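N-alpha-acetyltransferase (Sulfolobus solfataricus P2, PDB 4R3L) transfers the acetyl group of acetyl-CoA to the free alpha-amino group at the N-terminus of proteins, preferring substrates that begin with serine. Local coordinates at residues L46-V58 and L107-Y119. Sequence-based numbering, arbitrary orientation.
Sequences LKEYGLAFFVAIV and LLEASMKSMKNDY
Ala52 and Ser111 mark the tight centre of this contact, their CA atoms just 4.5 Å apart. With OG anti to its own backbone N (chi1 -166°), Ser111 turns its hydroxyl across to the 3-10 turn 50-52 and donates to Ala52 O at 2.7 Å, lying in the carbonyl plane on a lone pair. That short bond satisfies a carbonyl oxygen at a buried position. The Ala52 methyl drops in among Ser111 OG, Ser114 OG, Met115 CG and the Tyr119 ring, with Pro68 of strand 61-72 also against it.

Two residues further on, where strand 54-58 begins, Phe54 lays a ring face on the helix: Ala110 CB sits 3.6 Å from the ring centroid, nearly on the normal, a clear CH-pi contact. Phe54 CE2 reaches the helix backbone at Ala110 O, while Ser114 CB stands at the ring edge. Replacing Phe54 with an alanine would probably uncover the Ala110 methyl and open a gap between strand and helix.

This is the GNAT fold, with helix 103-119 packed on the central sheet; its segment 107-119 runs roughly antiparallel to strand 54-58, at 151°. Beyond Phe54, Leu107 CD2 rests 3.9 Å from Phe54 CB and reaches on toward Ala56. Leu107 and Ala56 in turn lie close to Ile92 and Ile103, respectively, both of the acetyl-CoA site.

At the C-terminal end of the helix Tyr119 CE2 still packs on Leu51 CB and Ala52 CB, but the hydroxyl meets water. Tyr119 OH accepts a rather long bond from Leu51 N (3.3 Å, 145° at the hydrogen), and a water in its ring plane links it to Glu48 O. Exposed Leu51 lies over this end, its CB 3.6 Å from Asp118 OD2, which accepts a hydrogen bond from Ser114 OG on its anti lone pair.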
loop_
_atom_site.group_PDB
_atom_site.type_symbol
_atom_site.label_atom_id
_atom_site.label_comp_id
_atom_site.label_asym_id
_atom_site.label_seq_id
_atom_site.Cartn_x
_atom_site.Cartn_y
_atom_site.Cartn_z
ATOM N N LEU A 46 7.350 9.989 -0.808
ATOM C CA LEU A 46 8.646 9.584 -0.278
ATOM C C LEU A 46 9.151 10.626 0.730
ATOM O O LEU A 46 9.608 10.274 1.807
ATOM C CB LEU A 46 9.660 9.369 -1.407
ATOM C CG LEU A 46 11.077 8.985 -0.975
ATOM C CD1 LEU A 46 11.050 7.692 -0.189
ATOM C CD2 LEU A 46 11.998 8.869 -2.178
ATOM N N LYS A 47 9.029 11.915 0.411
ATOM C CA LYS A 47 9.517 12.929 1.334
ATOM C C LYS A 47 8.671 13.072 2.603
ATOM O O LYS A 47 9.207 13.345 3.674
ATOM C CB LYS A 47 9.634 14.277 0.613
ATOM C CG LYS A 47 10.640 14.184 -0.524
ATOM C CD LYS A 47 11.175 15.518 -0.983
ATOM C CE LYS A 47 12.249 15.310 -2.056
ATOM N NZ LYS A 47 13.528 14.741 -1.511
ATOM N N GLU A 48 7.361 12.887 2.497
ATOM C CA GLU A 48 6.498 13.067 3.656
ATOM C C GLU A 48 6.356 11.809 4.537
ATOM O O GLU A 48 6.202 11.922 5.756
ATOM C CB GLU A 48 5.114 13.527 3.208
ATOM C CG GLU A 48 5.123 14.870 2.470
ATOM C CD GLU A 48 3.752 15.268 1.939
ATOM O OE1 GLU A 48 2.840 14.422 1.937
ATOM O OE2 GLU A 48 3.588 16.433 1.523
ATOM N N TYR A 49 6.381 10.625 3.926
ATOM C CA TYR A 49 6.074 9.382 4.664
ATOM C C TYR A 49 7.097 8.298 4.382
ATOM O O TYR A 49 6.776 7.099 4.395
ATOM C CB TYR A 49 4.683 8.850 4.294
ATOM C CG TYR A 49 3.627 9.918 4.068
ATOM C CD1 TYR A 49 3.119 10.651 5.127
ATOM C CD2 TYR A 49 3.132 10.173 2.793
ATOM C CE1 TYR A 49 2.156 11.621 4.927
ATOM C CE2 TYR A 49 2.162 11.150 2.584
ATOM C CZ TYR A 49 1.676 11.863 3.663
ATOM O OH TYR A 49 0.706 12.832 3.472
ATOM N N GLY A 50 8.333 8.720 4.148
ATOM C CA GLY A 50 9.371 7.842 3.653
ATOM C C GLY A 50 9.730 6.673 4.550
ATOM O O GLY A 50 10.183 5.651 4.057
ATOM N N LEU A 51 9.532 6.809 5.854
ATOM C CA LEU A 51 9.910 5.736 6.772
ATOM C C LEU A 51 9.066 4.487 6.565
ATOM O O LEU A 51 9.491 3.370 6.927
ATOM C CB LEU A 51 9.808 6.205 8.218
ATOM C CG LEU A 51 10.813 7.318 8.532
ATOM C CD1 LEU A 51 10.589 7.872 9.913
ATOM C CD2 LEU A 51 12.222 6.765 8.392
ATOM N N ALA A 52 7.887 4.659 5.969
ATOM C CA ALA A 52 6.989 3.523 5.730
ATOM C C ALA A 52 6.910 3.140 4.239
ATOM O O ALA A 52 6.083 2.293 3.847
ATOM C CB ALA A 52 5.572 3.837 6.293
ATOM N N PHE A 53 7.790 3.739 3.430
ATOM C CA PHE A 53 7.839 3.543 1.977
ATOM C C PHE A 53 8.987 2.570 1.692
ATOM O O PHE A 53 10.171 2.920 1.818
ATOM C CB PHE A 53 8.093 4.907 1.268
ATOM C CG PHE A 53 7.769 4.962 -0.210
ATOM C CD1 PHE A 53 7.289 6.169 -0.763
ATOM C CD2 PHE A 53 7.883 3.857 -1.039
ATOM C CE1 PHE A 53 6.984 6.254 -2.119
ATOM C CE2 PHE A 53 7.566 3.945 -2.402
ATOM C CZ PHE A 53 7.116 5.149 -2.932
ATOM N N PHE A 54 8.658 1.340 1.327
ATOM C CA PHE A 54 9.693 0.348 1.108
ATOM C C PHE A 54 9.756 -0.138 -0.333
ATOM O O PHE A 54 8.762 -0.103 -1.059
ATOM C CB PHE A 54 9.469 -0.843 2.041
ATOM C CG PHE A 54 9.749 -0.549 3.489
ATOM C CD1 PHE A 54 11.015 -0.792 4.025
ATOM C CD2 PHE A 54 8.760 -0.064 4.328
ATOM C CE1 PHE A 54 11.273 -0.539 5.373
ATOM C CE2 PHE A 54 9.024 0.205 5.665
ATOM C CZ PHE A 54 10.277 -0.035 6.187
ATOM N N VAL A 55 10.936 -0.603 -0.730
ATOM C CA VAL A 55 11.097 -1.307 -1.994
ATOM C C VAL A 55 11.658 -2.701 -1.739
ATOM O O VAL A 55 12.316 -2.929 -0.732
ATOM C CB VAL A 55 12.034 -0.564 -2.963
ATOM C CG1 VAL A 55 11.353 0.714 -3.534
ATOM C CG2 VAL A 55 13.367 -0.245 -2.282
ATOM N N ALA A 56 11.356 -3.618 -2.654
ATOM C CA ALA A 56 11.924 -4.962 -2.679
ATOM C C ALA A 56 12.960 -4.994 -3.774
ATOM O O ALA A 56 12.702 -4.516 -4.886
ATOM C CB ALA A 56 10.862 -6.007 -2.939
ATOM N N ILE A 57 14.123 -5.550 -3.461
ATOM C CA ILE A 57 15.254 -5.538 -4.373
ATOM C C ILE A 57 15.675 -6.951 -4.752
ATOM O O ILE A 57 15.809 -7.805 -3.881
ATOM C CB ILE A 57 16.464 -4.828 -3.742
ATOM C CG1 ILE A 57 16.097 -3.409 -3.315
ATOM C CG2 ILE A 57 17.672 -4.852 -4.705
ATOM C CD1 ILE A 57 15.749 -2.515 -4.469
ATOM N N VAL A 58 15.861 -7.196 -6.046
ATOM C CA VAL A 58 16.548 -8.399 -6.507
ATOM C C VAL A 58 17.738 -8.001 -7.373
ATOM O O VAL A 58 17.566 -7.303 -8.375
ATOM C CB VAL A 58 15.634 -9.322 -7.307
ATOM C CG1 VAL A 58 16.439 -10.472 -7.888
ATOM C CG2 VAL A 58 14.514 -9.862 -6.426
ATOM N N LEU A 107 6.534 -6.539 2.315
ATOM C CA LEU A 107 6.388 -5.082 2.128
ATOM C C LEU A 107 5.335 -4.526 3.099
ATOM O O LEU A 107 5.541 -3.494 3.751
ATOM C CB LEU A 107 6.005 -4.737 0.676
ATOM C CG LEU A 107 7.126 -4.850 -0.366
ATOM C CD1 LEU A 107 6.575 -4.768 -1.787
ATOM C CD2 LEU A 107 8.188 -3.771 -0.143
ATOM N N LEU A 108 4.191 -5.198 3.177
ATOM C CA LEU A 108 3.126 -4.762 4.082
ATOM C C LEU A 108 3.560 -4.822 5.537
ATOM O O LEU A 108 3.239 -3.930 6.308
ATOM C CB LEU A 108 1.861 -5.603 3.891
ATOM C CG LEU A 108 0.976 -5.248 2.700
ATOM C CD1 LEU A 108 0.173 -6.451 2.239
ATOM C CD2 LEU A 108 0.036 -4.088 3.081
ATOM N N GLU A 109 4.283 -5.872 5.927
ATOM C CA GLU A 109 4.706 -5.965 7.314
ATOM C C GLU A 109 5.634 -4.825 7.675
ATOM O O GLU A 109 5.529 -4.252 8.761
ATOM C CB GLU A 109 5.399 -7.300 7.600
ATOM C CG GLU A 109 5.629 -7.550 9.102
ATOM C CD GLU A 109 6.943 -6.972 9.655
ATOM O OE1 GLU A 109 7.806 -6.515 8.874
ATOM O OE2 GLU A 109 7.119 -6.991 10.899
ATOM N N ALA A 110 6.543 -4.501 6.762
ATOM C CA ALA A 110 7.524 -3.459 7.021
ATOM C C ALA A 110 6.839 -2.102 7.123
ATOM O O ALA A 110 7.136 -1.305 8.025
ATOM C CB ALA A 110 8.589 -3.435 5.919
ATOM N N SER A 111 5.935 -1.841 6.183
ATOM C CA SER A 111 5.204 -0.579 6.186
ATOM C C SER A 111 4.346 -0.485 7.441
ATOM O O SER A 111 4.321 0.547 8.096
ATOM C CB SER A 111 4.343 -0.431 4.920
ATOM O OG SER A 111 3.902 0.921 4.771
ATOM N N MET A 112 3.655 -1.570 7.789
ATOM C CA MET A 112 2.836 -1.579 9.002
ATOM C C MET A 112 3.627 -1.261 10.266
ATOM O O MET A 112 3.181 -0.497 11.121
ATOM C CB MET A 112 2.164 -2.938 9.173
ATOM C CG MET A 112 0.988 -3.123 8.273
ATOM S SD MET A 112 0.356 -4.805 8.327
ATOM C CE MET A 112 0.057 -4.974 10.073
ATOM N N LYS A 113 4.798 -1.876 10.386
ATOM C CA LYS A 113 5.639 -1.677 11.562
ATOM C C LYS A 113 6.053 -0.214 11.672
ATOM O O LYS A 113 6.060 0.346 12.761
ATOM C CB LYS A 113 6.873 -2.583 11.505
ATOM C CG LYS A 113 7.761 -2.530 12.750
ATOM C CD LYS A 113 8.859 -3.597 12.685
ATOM C CE LYS A 113 9.702 -3.602 13.962
ATOM N NZ LYS A 113 10.777 -4.640 13.953
ATOM N N SER A 114 6.383 0.410 10.541
ATOM C CA SER A 114 6.728 1.818 10.551
ATOM C C SER A 114 5.512 2.720 10.817
ATOM O O SER A 114 5.615 3.699 11.540
ATOM C CB SER A 114 7.394 2.223 9.225
ATOM O OG SER A 114 7.487 3.642 9.149
ATOM N N MET A 115 4.373 2.412 10.212
ATOM C CA MET A 115 3.149 3.154 10.505
ATOM C C MET A 115 2.863 3.148 12.011
ATOM O O MET A 115 2.545 4.182 12.605
ATOM C CB MET A 115 1.965 2.556 9.752
ATOM C CG MET A 115 2.032 2.743 8.257
ATOM S SD MET A 115 0.718 1.778 7.511
ATOM C CE MET A 115 0.870 2.247 5.790
ATOM N N LYS A 116 3.006 1.982 12.629
ATOM C CA LYS A 116 2.786 1.871 14.065
ATOM C C LYS A 116 3.852 2.596 14.888
ATOM O O LYS A 116 3.523 3.376 15.776
ATOM C CB LYS A 116 2.733 0.402 14.493
ATOM C CG LYS A 116 2.295 0.221 15.944
ATOM C CD LYS A 116 2.269 -1.245 16.360
ATOM C CE LYS A 116 3.637 -1.881 16.190
ATOM N NZ LYS A 116 4.725 -1.083 16.842
ATOM N N ASN A 117 5.123 2.339 14.595
ATOM C CA ASN A 117 6.205 2.776 15.477
ATOM C C ASN A 117 6.706 4.180 15.196
ATOM O O ASN A 117 7.044 4.927 16.116
ATOM C CB ASN A 117 7.381 1.800 15.393
ATOM C CG ASN A 117 7.087 0.479 16.069
ATOM O OD1 ASN A 117 6.159 0.374 16.874
ATOM N ND2 ASN A 117 7.877 -0.539 15.748
ATOM N N ASP A 118 6.758 4.533 13.918
ATOM C CA ASP A 118 7.260 5.833 13.504
ATOM C C ASP A 118 6.165 6.895 13.511
ATOM O O ASP A 118 6.425 8.069 13.786
ATOM C CB ASP A 118 7.870 5.746 12.102
ATOM C CG ASP A 118 9.135 4.927 12.063
ATOM O OD1 ASP A 118 9.969 5.101 12.968
ATOM O OD2 ASP A 118 9.298 4.114 11.124
ATOM N N TYR A 119 4.940 6.481 13.204
ATOM C CA TYR A 119 3.867 7.430 12.933
ATOM C C TYR A 119 2.661 7.281 13.859
ATOM O O TYR A 119 1.655 7.969 13.680
ATOM C CB TYR A 119 3.409 7.293 11.478
ATOM C CG TYR A 119 4.484 7.639 10.468
ATOM C CD1 TYR A 119 4.896 8.956 10.284
ATOM C CD2 TYR A 119 5.072 6.652 9.686
ATOM C CE1 TYR A 119 5.878 9.274 9.362
ATOM C CE2 TYR A 119 6.042 6.958 8.766
ATOM C CZ TYR A 119 6.445 8.266 8.606
ATOM O OH TYR A 119 7.421 8.562 7.683
HETATM O O HOH W 1 8.394 11.142 7.729
#